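Local coordinates for periplasmic protein-probably involved in high-affinity Fe2+ transport (Escherichia coli F11, PDB 5I0Y) that binds copper in the periplasm, at a site required for iron transport, and probably takes part in high-affinity uptake of ferrous iron, at residues B[4-9]-B[21-26]; B[14-19]-B[54-59]; B[41-46]-B[102-107]; B[68-73]-B[85-90]; B[117-122]-B[136-141]. The protein carries 1 engineered substitution. One frame throughout, in Å; residues are numbered along the deposited sequence. Where two conformers were deposited one is given.

Contact 1: B[4-9]-B[21-26]; sequences KEYPAG and AVYLQP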
# COMPACT_ATOMS: atom_id res chain seq x y z
N LYS B 4 -6.52 -16.62 -14.19
CA LYS B 4 -5.81 -17.73 -13.55
C LYS B 4 -4.43 -17.32 -13.05
O LYS B 4 -3.70 -16.59 -13.71
CB LYS B 4 -5.68 -18.91 -14.51
CG LYS B 4 -6.97 -19.66 -14.75
CD LYS B 4 -6.74 -20.86 -15.65
CE LYS B 4 -8.05 -21.37 -16.22
NZ LYS B 4 -7.81 -22.09 -17.50
N GLU B 5 -4.09 -17.82 -11.87
CA GLU B 5 -2.77 -17.61 -11.28
C GLU B 5 -2.25 -18.94 -10.78
O GLU B 5 -3.03 -19.84 -10.44
CB GLU B 5 -2.82 -16.57 -10.15
CG GLU B 5 -3.74 -16.89 -8.97
CD GLU B 5 -3.30 -16.25 -7.66
OE1 GLU B 5 -3.06 -15.02 -7.63
OE2 GLU B 5 -3.18 -16.98 -6.64
N TYR B 6 -0.93 -19.06 -10.74
CA TYR B 6 -0.30 -20.35 -10.45
C TYR B 6 0.72 -20.20 -9.35
O TYR B 6 1.57 -19.30 -9.40
CB TYR B 6 0.33 -20.92 -11.72
CG TYR B 6 -0.63 -20.83 -12.88
CD1 TYR B 6 -1.68 -21.74 -13.03
CD2 TYR B 6 -0.54 -19.78 -13.80
CE1 TYR B 6 -2.58 -21.64 -14.08
CE2 TYR B 6 -1.43 -19.66 -14.85
CZ TYR B 6 -2.45 -20.59 -14.98
OH TYR B 6 -3.33 -20.46 -16.03
N PRO B 7 0.63 -21.06 -8.32
CA PRO B 7 1.63 -20.99 -7.25
C PRO B 7 3.03 -21.34 -7.71
O PRO B 7 3.22 -22.26 -8.51
CB PRO B 7 1.14 -22.02 -6.23
CG PRO B 7 -0.32 -22.17 -6.53
CD PRO B 7 -0.44 -22.03 -8.01
N ALA B 8 4.00 -20.57 -7.23
CA ALA B 8 5.40 -20.93 -7.34
C ALA B 8 5.86 -21.46 -5.97
O ALA B 8 6.28 -20.69 -5.09
CB ALA B 8 6.22 -19.73 -7.78
N GLY B 9 5.76 -22.76 -5.78
CA GLY B 9 6.13 -23.38 -4.51
C GLY B 9 5.15 -23.08 -3.40
O GLY B 9 4.00 -22.70 -3.63
N ALA B 21 4.69 -16.96 -3.41
CA ALA B 21 5.10 -16.57 -4.75
C ALA B 21 4.07 -17.13 -5.71
O ALA B 21 3.63 -18.28 -5.56
CB ALA B 21 6.48 -17.10 -5.06
N VAL B 22 3.65 -16.33 -6.69
CA VAL B 22 2.74 -16.81 -7.71
C VAL B 22 3.14 -16.19 -9.03
O VAL B 22 3.92 -15.24 -9.07
CB VAL B 22 1.25 -16.48 -7.42
CG1 VAL B 22 0.76 -17.23 -6.18
CG2 VAL B 22 1.06 -14.98 -7.26
N TYR B 23 2.64 -16.76 -10.12
CA TYR B 23 2.87 -16.21 -11.44
C TYR B 23 1.64 -16.36 -12.32
O TYR B 23 0.74 -17.15 -12.06
CB TYR B 23 4.14 -16.80 -12.10
CG TYR B 23 4.06 -18.28 -12.37
CD1 TYR B 23 3.69 -18.76 -13.62
CD2 TYR B 23 4.38 -19.20 -11.38
CE1 TYR B 23 3.63 -20.12 -13.87
CE2 TYR B 23 4.31 -20.56 -11.62
CZ TYR B 23 3.95 -21.01 -12.87
OH TYR B 23 3.90 -22.38 -13.08
N LEU B 24 1.60 -15.54 -13.37
CA LEU B 24 0.50 -15.56 -14.34
C LEU B 24 1.07 -15.04 -15.66
O LEU B 24 2.26 -14.75 -15.77
CB LEU B 24 -0.68 -14.70 -13.86
CG LEU B 24 -0.36 -13.22 -13.59
CD1 LEU B 24 -1.57 -12.34 -13.88
CD2 LEU B 24 0.12 -13.00 -12.17
N GLN B 25 0.20 -14.90 -16.67
CA GLN B 25 0.67 -14.33 -17.93
C GLN B 25 1.15 -12.90 -17.76
O GLN B 25 0.74 -12.21 -16.82
CB GLN B 25 -0.34 -14.44 -19.09
CG GLN B 25 -1.76 -14.86 -18.74
CD GLN B 25 -2.64 -13.71 -18.28
OE1 GLN B 25 -2.17 -12.62 -17.95
NE2 GLN B 25 -3.94 -13.97 -18.24
N PRO B 26 2.06 -12.46 -18.65
CA PRO B 26 2.50 -11.08 -18.62
C PRO B 26 1.30 -10.12 -18.70
O PRO B 26 0.26 -10.44 -19.28
CB PRO B 26 3.38 -10.95 -19.86
CG PRO B 26 3.87 -12.35 -20.11
CD PRO B 26 2.72 -13.22 -19.74
O HOH W 1 3.53 -19.85 -3.08
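Tyr6 and Tyr23 pair across the open end of an antiparallel beta hairpin, where strand 6-14, outermost in the sheet of this chain, lies against strand 17-24. They form a hydrogen-bonded pair: Tyr6 N reaches Tyr23 O at 2.9 Å, and Tyr23 N returns to Tyr6 O at 2.8 Å. Ala8 N adds a bond of 2.9 Å to Ala21 O, and a water joins Gly9 O to the same Ala21 O. Tyr23 CG sits between its backbone N and carbonyl carbon (chi1 64°), which folds the ring back over the partner strand; Tyr6 CB lies over its face in a CH-pi contact, 4.0 Å from the Tyr23 ring centroid. Ala8 CB meets the edge of that ring, while the Tyr6 ring passes obliquely, planes at 44°. Beyond, Val22 and Leu24 bond through their backbones to Gln46 and His44, tying this edge hairpin to strand 43-51 within the mixed beta sandwich.

Contact 2: B[14-19]-B[54-59]; sequences MNEMEL and GNKNGF
The amide of Asn55 is the flat group that meets the turn at 14-17: its ND2 edge points at Glu16 O, which lies almost in the amide plane, and at a water shared with Asn15 O and Asn57 OD1. The bond from Asn55 ND2 to Glu16 O is 3.0 Å and nearly straight (173°), yet it enters well above the carbonyl plane of Glu16. At the other end of the amide, Asn55 OD1 accepts from Asn57 N at 2.8 Å, an Asx turn, and more weakly from Phe59 N. Bonds at both ends thus fix the rotation of the group, which swings toward Glu16 because Asn55 CG lies opposite its own backbone N (chi1 -174°). The flat carboxylate of Glu16 is carried past Gly54 and Asn55 by a bend at chi2; Glu16 CB packs on Asn55 CA at 3.6 Å. Glu16 OE1 reaches Lys56 NZ at 3.6 Å, a surface salt bridge, with Lys56 CE close to the same oxygen, the two side chains crossing at a slant. Two more waters lie between Glu16 OE2 and Asn57 OD1, their links to OE2 weak; one accepts from Lys56 N. The link is polar and hydrated, the straight amide bond probably giving it more direction than the ion pair.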
# COMPACT_ATOMS: atom_id res chain seq x y z
N MET B 14 6.02 -15.99 8.15
CA MET B 14 7.18 -15.35 8.75
C MET B 14 6.76 -13.97 9.20
O MET B 14 6.06 -13.26 8.47
CB MET B 14 8.32 -15.24 7.73
CG MET B 14 9.57 -14.57 8.25
SD MET B 14 10.28 -15.53 9.58
CE MET B 14 11.31 -14.31 10.38
N ASN B 15 7.17 -13.58 10.41
CA ASN B 15 6.89 -12.24 10.92
C ASN B 15 5.40 -11.90 10.88
O ASN B 15 5.01 -10.76 10.60
CB ASN B 15 7.71 -11.18 10.17
CG ASN B 15 9.19 -11.28 10.48
OD1 ASN B 15 10.04 -11.18 9.60
ND2 ASN B 15 9.49 -11.49 11.76
N GLU B 16 4.58 -12.89 11.18
CA GLU B 16 3.14 -12.70 11.28
C GLU B 16 2.51 -12.28 9.95
O GLU B 16 1.51 -11.54 9.89
CB GLU B 16 2.81 -11.71 12.41
CG GLU B 16 3.07 -12.27 13.80
CD GLU B 16 4.39 -11.91 14.46
OE1 GLU B 16 4.53 -12.32 15.64
OE2 GLU B 16 5.29 -11.25 13.90
N MET B 17 3.11 -12.80 8.88
CA MET B 17 2.60 -12.65 7.50
C MET B 17 2.62 -14.00 6.82
O MET B 17 3.46 -14.84 7.15
CB MET B 17 3.48 -11.69 6.69
CG MET B 17 3.53 -10.26 7.23
SD MET B 17 4.76 -9.27 6.35
CE MET B 17 6.26 -10.01 6.97
N GLU B 18 1.73 -14.20 5.86
CA GLU B 18 1.80 -15.35 4.96
C GLU B 18 2.31 -14.83 3.63
O GLU B 18 1.75 -13.88 3.08
CB GLU B 18 0.44 -16.04 4.78
CG GLU B 18 0.51 -17.44 4.17
CD GLU B 18 1.19 -18.47 5.07
OE1 GLU B 18 1.32 -18.22 6.28
OE2 GLU B 18 1.59 -19.54 4.55
N LEU B 19 3.40 -15.43 3.14
CA LEU B 19 4.10 -14.95 1.97
C LEU B 19 4.13 -16.04 0.93
O LEU B 19 4.67 -17.11 1.18
CB LEU B 19 5.53 -14.54 2.32
CG LEU B 19 5.64 -13.55 3.49
CD1 LEU B 19 5.99 -14.24 4.81
CD2 LEU B 19 6.67 -12.50 3.16
N GLY B 54 -2.56 -12.44 14.86
CA GLY B 54 -1.49 -12.16 15.82
C GLY B 54 -0.46 -11.15 15.36
O GLY B 54 0.54 -10.94 16.05
N ASN B 55 -0.67 -10.54 14.19
CA ASN B 55 0.28 -9.55 13.69
C ASN B 55 0.42 -8.41 14.70
O ASN B 55 -0.59 -7.91 15.22
CB ASN B 55 -0.18 -9.05 12.32
CG ASN B 55 0.83 -8.13 11.67
OD1 ASN B 55 0.91 -6.95 12.02
ND2 ASN B 55 1.58 -8.65 10.69
N LYS B 56 1.67 -8.03 14.95
CA LYS B 56 1.98 -7.06 16.00
C LYS B 56 2.32 -5.69 15.44
O LYS B 56 2.74 -4.79 16.19
CB LYS B 56 3.14 -7.57 16.87
CG LYS B 56 2.82 -8.85 17.63
CD LYS B 56 3.94 -9.20 18.60
CE LYS B 56 5.03 -10.05 17.96
NZ LYS B 56 5.92 -9.35 17.00
N ASN B 57 2.13 -5.54 14.14
CA ASN B 57 2.44 -4.27 13.47
C ASN B 57 1.22 -3.49 13.01
O ASN B 57 1.37 -2.55 12.23
CB ASN B 57 3.38 -4.50 12.30
CG ASN B 57 4.70 -5.10 12.74
OD1 ASN B 57 5.08 -6.18 12.31
ND2 ASN B 57 5.42 -4.41 13.62
N GLY B 58 0.04 -3.88 13.49
CA GLY B 58 -1.20 -3.14 13.26
C GLY B 58 -2.06 -3.62 12.12
O GLY B 58 -3.02 -2.97 11.79
N PHE B 59 -1.73 -4.78 11.55
CA PHE B 59 -2.52 -5.34 10.44
C PHE B 59 -3.37 -6.52 10.88
O PHE B 59 -2.90 -7.39 11.60
CB PHE B 59 -1.61 -5.72 9.26
CG PHE B 59 -0.80 -4.57 8.74
CD1 PHE B 59 -1.37 -3.63 7.88
CD2 PHE B 59 0.51 -4.39 9.18
CE1 PHE B 59 -0.63 -2.54 7.44
CE2 PHE B 59 1.25 -3.31 8.73
CZ PHE B 59 0.68 -2.39 7.87
O HOH W 2 4.44 -7.96 10.27
O HOH W 3 3.89 -8.99 13.84
O HOH W 4 6.15 -7.96 13.89

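Contact 3: B[41-46]-B[102-107]; sequences ADVHLQ and IKMMGV. Engineered in segment 41-46: Gln46 (natural residue Glu). With CU (copper (II) ion), chain D.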
# COMPACT_ATOMS: atom_id res chain seq x y z
N ALA B 41 7.98 -10.62 -22.31
CA ALA B 41 7.99 -11.34 -21.04
C ALA B 41 7.36 -12.71 -21.20
O ALA B 41 6.62 -12.97 -22.16
CB ALA B 41 7.22 -10.54 -19.98
N ASP B 42 7.63 -13.60 -20.24
CA ASP B 42 7.02 -14.92 -20.19
C ASP B 42 5.95 -15.00 -19.11
O ASP B 42 4.94 -15.67 -19.28
CB ASP B 42 8.09 -15.98 -19.93
CG ASP B 42 9.07 -16.10 -21.09
OD1 ASP B 42 8.61 -16.17 -22.26
OD2 ASP B 42 10.29 -16.13 -20.84
N VAL B 43 6.18 -14.32 -17.98
CA VAL B 43 5.22 -14.36 -16.88
C VAL B 43 5.21 -13.00 -16.19
O VAL B 43 6.13 -12.21 -16.36
CB VAL B 43 5.54 -15.47 -15.82
CG1 VAL B 43 5.69 -16.86 -16.45
CG2 VAL B 43 6.77 -15.11 -14.97
N HIS B 44 4.14 -12.73 -15.45
CA HIS B 44 4.16 -11.73 -14.38
C HIS B 44 4.40 -12.49 -13.11
O HIS B 44 3.61 -13.38 -12.77
CB HIS B 44 2.82 -11.00 -14.33
CG HIS B 44 2.83 -9.72 -13.52
ND1 HIS B 44 3.61 -8.65 -13.84
CD2 HIS B 44 2.11 -9.35 -12.39
CE1 HIS B 44 3.38 -7.65 -12.96
NE2 HIS B 44 2.47 -8.09 -12.06
N LEU B 45 5.50 -12.18 -12.43
CA LEU B 45 5.86 -12.83 -11.18
C LEU B 45 5.46 -11.92 -10.02
O LEU B 45 5.67 -10.72 -10.07
CB LEU B 45 7.36 -13.12 -11.14
CG LEU B 45 7.93 -13.81 -9.88
CD1 LEU B 45 7.42 -15.24 -9.75
CD2 LEU B 45 9.45 -13.77 -9.91
N GLN B 46 4.89 -12.52 -8.99
CA GLN B 46 4.28 -11.75 -7.92
C GLN B 46 4.66 -12.27 -6.55
O GLN B 46 4.88 -13.48 -6.36
CB GLN B 46 2.76 -11.83 -8.01
CG GLN B 46 2.12 -11.10 -9.16
CD GLN B 46 0.61 -10.98 -9.01
OE1 GLN B 46 0.02 -11.42 -8.00
NE2 GLN B 46 -0.00 -10.38 -9.98
N ILE B 102 8.53 -10.58 -16.16
CA ILE B 102 9.88 -11.09 -16.31
C ILE B 102 9.97 -12.09 -17.47
O ILE B 102 9.00 -12.75 -17.83
CB ILE B 102 10.42 -11.74 -15.02
CG1 ILE B 102 9.61 -12.99 -14.68
CG2 ILE B 102 10.44 -10.76 -13.83
CD1 ILE B 102 10.30 -13.87 -13.65
N LYS B 103 11.17 -12.18 -18.02
CA LYS B 103 11.47 -13.22 -18.98
C LYS B 103 12.04 -14.38 -18.17
O LYS B 103 12.97 -14.19 -17.40
CB LYS B 103 12.47 -12.72 -20.02
CG LYS B 103 12.71 -13.68 -21.17
CD LYS B 103 13.83 -13.19 -22.08
CE LYS B 103 14.40 -14.34 -22.89
NZ LYS B 103 15.09 -15.33 -22.01
N MET B 104 11.44 -15.55 -18.33
CA MET B 104 11.95 -16.77 -17.70
C MET B 104 13.19 -17.29 -18.43
O MET B 104 13.61 -16.74 -19.44
CB MET B 104 10.83 -17.81 -17.60
CG MET B 104 9.74 -17.42 -16.60
SD MET B 104 10.27 -17.37 -14.86
CE MET B 104 10.25 -19.11 -14.47
N MET B 105 13.75 -18.37 -17.90
CA MET B 105 15.00 -18.92 -18.41
C MET B 105 14.80 -20.37 -18.82
O MET B 105 15.62 -21.25 -18.50
CB MET B 105 16.11 -18.73 -17.37
CG MET B 105 16.23 -17.28 -16.91
SD MET B 105 17.47 -16.95 -15.65
CE MET B 105 16.61 -17.36 -14.14
N GLY B 106 13.70 -20.63 -19.52
CA GLY B 106 13.38 -21.96 -20.02
C GLY B 106 12.55 -22.79 -19.07
O GLY B 106 12.47 -22.49 -17.88
N VAL B 107 11.91 -23.83 -19.61
CA VAL B 107 11.18 -24.80 -18.79
C VAL B 107 12.18 -25.53 -17.89
O VAL B 107 13.31 -25.80 -18.32
CB VAL B 107 10.35 -25.80 -19.65
CG1 VAL B 107 9.27 -25.05 -20.42
CG2 VAL B 107 11.23 -26.58 -20.62
CU CU D . 1.46 -6.69 -10.97
O HOH W 5 11.57 -19.04 -20.81
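Ile102 O takes two backbone donors from segment 41-46, Asp42 N at 2.9 Å and Val43 N at 3.2 Å, the latter nearly straight at 174°. Ile102 N answers with a bond of 2.9 Å to Val43 O. Two consecutive residues facing one make this a classic beta bulge where strand 43-51 begins. The Asp42 carboxylate serves the loop beyond: Asp42 OD2 uses its anti lone pair to accept from Met104 N at 2.8 Å, and a water links the same oxygen to Gly106 N. Lys103 lies beside Asp42, its CG against OD2, but its ammonium bonds weakly to Met104 O. On the apolar side Val43 CG2 packs alongside Ile102 CG1 at 3.6 Å, and Ile102 CD1 reaches Leu45 CD2 at 3.8 Å. His44 points away from the loop, and its NE2 binds copper at 2.0 Å. With copper at NE2 and Asn101 OD1 at ND1, both ring nitrogens of His44 are engaged, which holds the ring's rotation. The engineered Gln46 brings NE2 to the edge of that ring, in its plane. Met90 and His97 of the same chain and His127 of the second subunit complete a copper site built on the sheet at the subunit interface.

Contact 4: B[68-73]-B[85-90]; sequences LTISYT and GTFMPM. With CU (copper (II) ion), chain D.
Tyr72 lays one ring face over the backbone of Gly85, with Tyr72 CE2 3.4 Å from Gly85 CA and Gly85 N above the rim of the ring. A chi1 of 70° at Tyr72 turns the ring across the neighbouring strand. Farther along, Tyr72 CD2 meets Phe87 CE1 at 3.6 Å; the two ring planes are 29° apart but slid so far that they hardly overlap. Ile70 CG2 comes at Phe87 CD2 obliquely, also at 3.6 Å. On the opposite side of the sheet, Ser71 CB sits near Thr86 CG2. These side chains ride on the antiparallel hairpin of strands 69-76 and 82-92: Tyr72 and Gly85 are a hydrogen-bonded pair, Tyr72 N to Gly85 O at 2.9 Å and Gly85 N to Tyr72 O at 3.2 Å, while Phe87 N bonds to Ile70 O at 2.9 Å. Where the strands part, a water accepts from Ile70 N and donates to Phe87 O. Gln83 NE2 bonds the Tyr72 hydroxyl, and Tyr114 meets Phe87 edge-to-face. Met90 binds copper through SD at 2.2 Å, and its backbone pairs in parallel with a strand of the second subunit, carrying the sheet across the interface.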
# COMPACT_ATOMS: atom_id res chain seq x y z
N LEU B 68 6.05 -2.35 1.25
CA LEU B 68 7.23 -3.21 1.30
C LEU B 68 8.18 -2.89 0.14
O LEU B 68 7.78 -2.34 -0.88
CB LEU B 68 6.83 -4.69 1.24
CG LEU B 68 6.01 -5.17 2.43
CD1 LEU B 68 5.59 -6.62 2.24
CD2 LEU B 68 6.74 -5.01 3.76
N THR B 69 9.46 -3.26 0.30
CA THR B 69 10.44 -3.18 -0.77
C THR B 69 10.92 -4.60 -0.98
O THR B 69 11.41 -5.26 -0.06
CB THR B 69 11.60 -2.27 -0.35
OG1 THR B 69 11.05 -0.98 -0.05
CG2 THR B 69 12.63 -2.15 -1.48
N ILE B 70 10.79 -5.07 -2.21
CA ILE B 70 11.03 -6.48 -2.50
C ILE B 70 11.81 -6.62 -3.78
O ILE B 70 11.40 -6.09 -4.84
CB ILE B 70 9.72 -7.30 -2.61
CG1 ILE B 70 8.86 -7.06 -1.38
CG2 ILE B 70 10.04 -8.79 -2.77
CD1 ILE B 70 7.50 -7.71 -1.46
N SER B 71 12.92 -7.35 -3.69
CA SER B 71 13.66 -7.77 -4.87
C SER B 71 13.67 -9.29 -4.92
O SER B 71 13.29 -9.95 -3.95
CB SER B 71 15.08 -7.20 -4.92
OG SER B 71 15.86 -7.69 -3.86
N TYR B 72 14.06 -9.85 -6.05
CA TYR B 72 14.08 -11.30 -6.20
C TYR B 72 15.39 -11.78 -6.82
O TYR B 72 16.06 -11.05 -7.53
CB TYR B 72 12.87 -11.78 -7.05
CG TYR B 72 12.97 -11.39 -8.51
CD1 TYR B 72 13.70 -12.17 -9.41
CD2 TYR B 72 12.39 -10.22 -8.98
CE1 TYR B 72 13.82 -11.82 -10.75
CE2 TYR B 72 12.50 -9.86 -10.33
CZ TYR B 72 13.24 -10.66 -11.19
OH TYR B 72 13.39 -10.35 -12.52
N THR B 73 15.71 -13.04 -6.54
CA THR B 73 16.80 -13.74 -7.20
C THR B 73 16.21 -15.05 -7.70
O THR B 73 15.76 -15.86 -6.90
CB THR B 73 17.98 -14.02 -6.25
OG1 THR B 73 18.44 -12.78 -5.70
CG2 THR B 73 19.13 -14.71 -7.00
N GLY B 85 16.11 -9.01 -9.99
CA GLY B 85 15.26 -7.87 -10.35
C GLY B 85 14.50 -7.37 -9.14
O GLY B 85 14.71 -7.83 -8.02
N THR B 86 13.66 -6.37 -9.36
CA THR B 86 12.89 -5.75 -8.30
C THR B 86 11.41 -5.83 -8.66
O THR B 86 11.03 -5.87 -9.83
CB THR B 86 13.27 -4.28 -8.12
OG1 THR B 86 13.10 -3.62 -9.38
CG2 THR B 86 14.72 -4.16 -7.65
N PHE B 87 10.58 -5.88 -7.63
CA PHE B 87 9.12 -5.79 -7.80
C PHE B 87 8.67 -4.36 -7.54
O PHE B 87 9.35 -3.59 -6.86
CB PHE B 87 8.37 -6.70 -6.83
CG PHE B 87 8.53 -8.18 -7.09
CD1 PHE B 87 8.67 -8.70 -8.38
CD2 PHE B 87 8.47 -9.07 -6.03
CE1 PHE B 87 8.78 -10.06 -8.59
CE2 PHE B 87 8.60 -10.43 -6.23
CZ PHE B 87 8.73 -10.93 -7.51
N MET B 88 7.52 -4.04 -8.11
CA MET B 88 6.83 -2.78 -7.82
C MET B 88 5.54 -3.08 -7.07
O MET B 88 4.94 -4.14 -7.25
CB MET B 88 6.37 -2.15 -9.14
CG MET B 88 7.46 -1.79 -10.11
SD MET B 88 6.73 -1.66 -11.75
CE MET B 88 6.76 -3.38 -12.27
N PRO B 89 5.05 -2.12 -6.27
CA PRO B 89 3.68 -2.21 -5.77
C PRO B 89 2.70 -1.99 -6.92
O PRO B 89 2.93 -1.14 -7.77
CB PRO B 89 3.58 -1.06 -4.75
CG PRO B 89 4.94 -0.45 -4.68
CD PRO B 89 5.68 -0.84 -5.92
N MET B 90 1.65 -2.82 -6.93
CA MET B 90 0.71 -2.83 -8.05
C MET B 90 -0.69 -3.09 -7.55
O MET B 90 -0.89 -3.54 -6.43
CB MET B 90 1.06 -3.93 -9.05
CG MET B 90 2.52 -3.93 -9.46
SD MET B 90 2.90 -4.96 -10.89
CE MET B 90 2.41 -3.89 -12.21
CU CU D . 1.46 -6.69 -10.97
O HOH W 6 10.24 -3.16 -4.26

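Contact 5: B[117-122]-B[136-141]; sequences EPPSKA and RWWKPF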
# COMPACT_ATOMS: atom_id res chain seq x y z
N GLU B 117 12.12 -5.96 2.69
CA GLU B 117 12.42 -4.92 3.66
C GLU B 117 11.11 -4.31 4.15
O GLU B 117 10.16 -4.21 3.38
CB GLU B 117 13.31 -3.84 3.03
CG GLU B 117 14.75 -4.31 2.87
CD GLU B 117 15.53 -3.44 1.91
OE1 GLU B 117 15.10 -3.28 0.75
OE2 GLU B 117 16.60 -2.92 2.31
N PRO B 118 11.06 -3.91 5.44
CA PRO B 118 9.80 -3.50 6.06
C PRO B 118 9.31 -2.12 5.58
O PRO B 118 10.05 -1.38 4.94
CB PRO B 118 10.14 -3.49 7.56
CG PRO B 118 11.60 -3.15 7.57
CD PRO B 118 12.17 -3.90 6.41
N PRO B 119 8.06 -1.80 5.92
CA PRO B 119 7.41 -0.59 5.43
C PRO B 119 8.11 0.72 5.79
O PRO B 119 7.92 1.72 5.10
CB PRO B 119 6.01 -0.67 6.04
CG PRO B 119 5.77 -2.14 6.15
CD PRO B 119 7.09 -2.68 6.61
N SER B 120 8.93 0.72 6.85
CA SER B 120 9.71 1.90 7.18
C SER B 120 10.56 2.37 6.00
O SER B 120 10.76 3.57 5.81
CB SER B 120 10.58 1.63 8.40
OG SER B 120 11.33 0.45 8.21
N LYS B 121 11.08 1.45 5.20
CA LYS B 121 12.01 1.86 4.15
C LYS B 121 11.34 2.73 3.08
O LYS B 121 11.92 3.71 2.58
CB LYS B 121 12.73 0.65 3.56
CG LYS B 121 13.70 1.02 2.43
CD LYS B 121 14.35 -0.21 1.84
CE LYS B 121 15.22 0.17 0.67
NZ LYS B 121 16.48 0.78 1.15
N ALA B 122 10.11 2.38 2.72
CA ALA B 122 9.39 3.06 1.65
C ALA B 122 8.53 4.20 2.16
O ALA B 122 7.77 4.79 1.39
CB ALA B 122 8.55 2.06 0.84
N ARG B 136 7.60 -3.02 16.98
CA ARG B 136 8.67 -2.62 16.08
C ARG B 136 8.65 -3.45 14.81
O ARG B 136 8.15 -4.58 14.80
CB ARG B 136 10.02 -2.83 16.76
CG ARG B 136 10.17 -1.91 17.96
CD ARG B 136 11.27 -2.40 18.89
NE ARG B 136 11.34 -1.58 20.10
CZ ARG B 136 10.57 -1.73 21.18
NH1 ARG B 136 9.62 -2.65 21.23
NH2 ARG B 136 10.75 -0.92 22.21
N TRP B 137 9.21 -2.88 13.75
CA TRP B 137 9.34 -3.68 12.54
C TRP B 137 10.32 -4.78 12.71
O TRP B 137 11.34 -4.62 13.40
CB TRP B 137 9.75 -2.84 11.33
CG TRP B 137 8.71 -1.85 10.93
CD1 TRP B 137 8.83 -0.46 10.94
CD2 TRP B 137 7.36 -2.12 10.45
NE1 TRP B 137 7.67 0.12 10.52
CE2 TRP B 137 6.75 -0.81 10.20
CE3 TRP B 137 6.62 -3.27 10.20
CZ2 TRP B 137 5.45 -0.69 9.73
CZ3 TRP B 137 5.31 -3.13 9.73
CH2 TRP B 137 4.74 -1.87 9.50
N TRP B 138 10.03 -5.89 12.06
CA TRP B 138 11.01 -6.94 11.84
C TRP B 138 12.14 -6.47 10.96
O TRP B 138 12.01 -5.46 10.26
CB TRP B 138 10.32 -8.15 11.21
CG TRP B 138 9.23 -7.77 10.22
CD1 TRP B 138 7.86 -7.67 10.46
CD2 TRP B 138 9.40 -7.44 8.81
NE1 TRP B 138 7.19 -7.32 9.31
CE2 TRP B 138 8.06 -7.16 8.29
CE3 TRP B 138 10.49 -7.38 7.95
CZ2 TRP B 138 7.85 -6.82 6.96
CZ3 TRP B 138 10.27 -7.03 6.61
CH2 TRP B 138 8.97 -6.78 6.13
N LYS B 139 13.27 -7.17 11.03
CA LYS B 139 14.43 -6.85 10.20
C LYS B 139 14.26 -7.45 8.81
O LYS B 139 13.51 -8.42 8.64
CB LYS B 139 15.72 -7.39 10.83
CG LYS B 139 16.15 -6.67 12.11
CD LYS B 139 17.38 -7.31 12.74
CE LYS B 139 17.62 -6.79 14.15
NZ LYS B 139 16.80 -7.51 15.17
N PRO B 140 14.96 -6.88 7.81
CA PRO B 140 14.89 -7.44 6.45
C PRO B 140 15.18 -8.95 6.46
O PRO B 140 15.98 -9.45 7.26
CB PRO B 140 15.97 -6.66 5.69
CG PRO B 140 16.09 -5.36 6.42
CD PRO B 140 15.84 -5.69 7.86
N PHE B 141 14.50 -9.68 5.58
CA PHE B 141 14.65 -11.13 5.55
C PHE B 141 14.37 -11.66 4.16
O PHE B 141 13.72 -10.97 3.31
CB PHE B 141 13.73 -11.80 6.58
CG PHE B 141 12.25 -11.70 6.25
CD1 PHE B 141 11.57 -12.78 5.68
CD2 PHE B 141 11.52 -10.54 6.54
CE1 PHE B 141 10.22 -12.69 5.37
CE2 PHE B 141 10.16 -10.46 6.23
CZ PHE B 141 9.52 -11.54 5.65
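Two prolines packed on two tryptophans form the tight part of this contact. Pro118 CB stands over a face of Trp138, 3.7 Å from the centroid of its six-membered ring and 14° off the normal, a CH-pi contact; Phe141 CE2 covers the opposite face near the rim. The first torsion of Trp138, only 37°, brings the face of the six-membered ring under the proline, Trp138 CH2 touching Pro118 CA at 3.4 Å. Pro119 does the same to Trp137: its CD is 3.6 Å from the centroid of the six-membered ring of Trp137, again over the face, and Ser120 N lies above the same face. Contacts thin out toward solvent, where Glu117 CG only brushes the ring of exposed Pro140, CB at 3.9 Å, and the Glu117 carboxylate turns to Lys121 NZ in a long salt bridge within its own segment. Glu30 of the second subunit packs on Ser120 and Trp137. The prolines present C-H groups and lack a backbone N-H, and the segments are joined by CH-pi and apolar packing, so the fit of rings rather than directed polar bonds probably sets how these loops meet.

How the contacts relate
Contacts 1 to 4 all reach one antiparallel sheet. Contact 1 joins strands 6-14 and 17-24; strand 17-24 bonds to strand 43-51 of contact 3, centres about 10 Å apart. Contact 4, nested in the chain loop that contact 3 closes, has its centre about 15 Å from that of contact 3, and the two supply His44 and Met90 to one copper. Contacts 1 and 2 cross along the chain and share strand 17-24, centres about 23 Å apart. Contact 5 follows after all others close; it touches contact 2, centres about 12 Å apart, and contact 4 through Leu68. Contacts 3 and 4 thus carry copper ligands, while contacts 2 and 5 join loops across the chain's centre from contact 3.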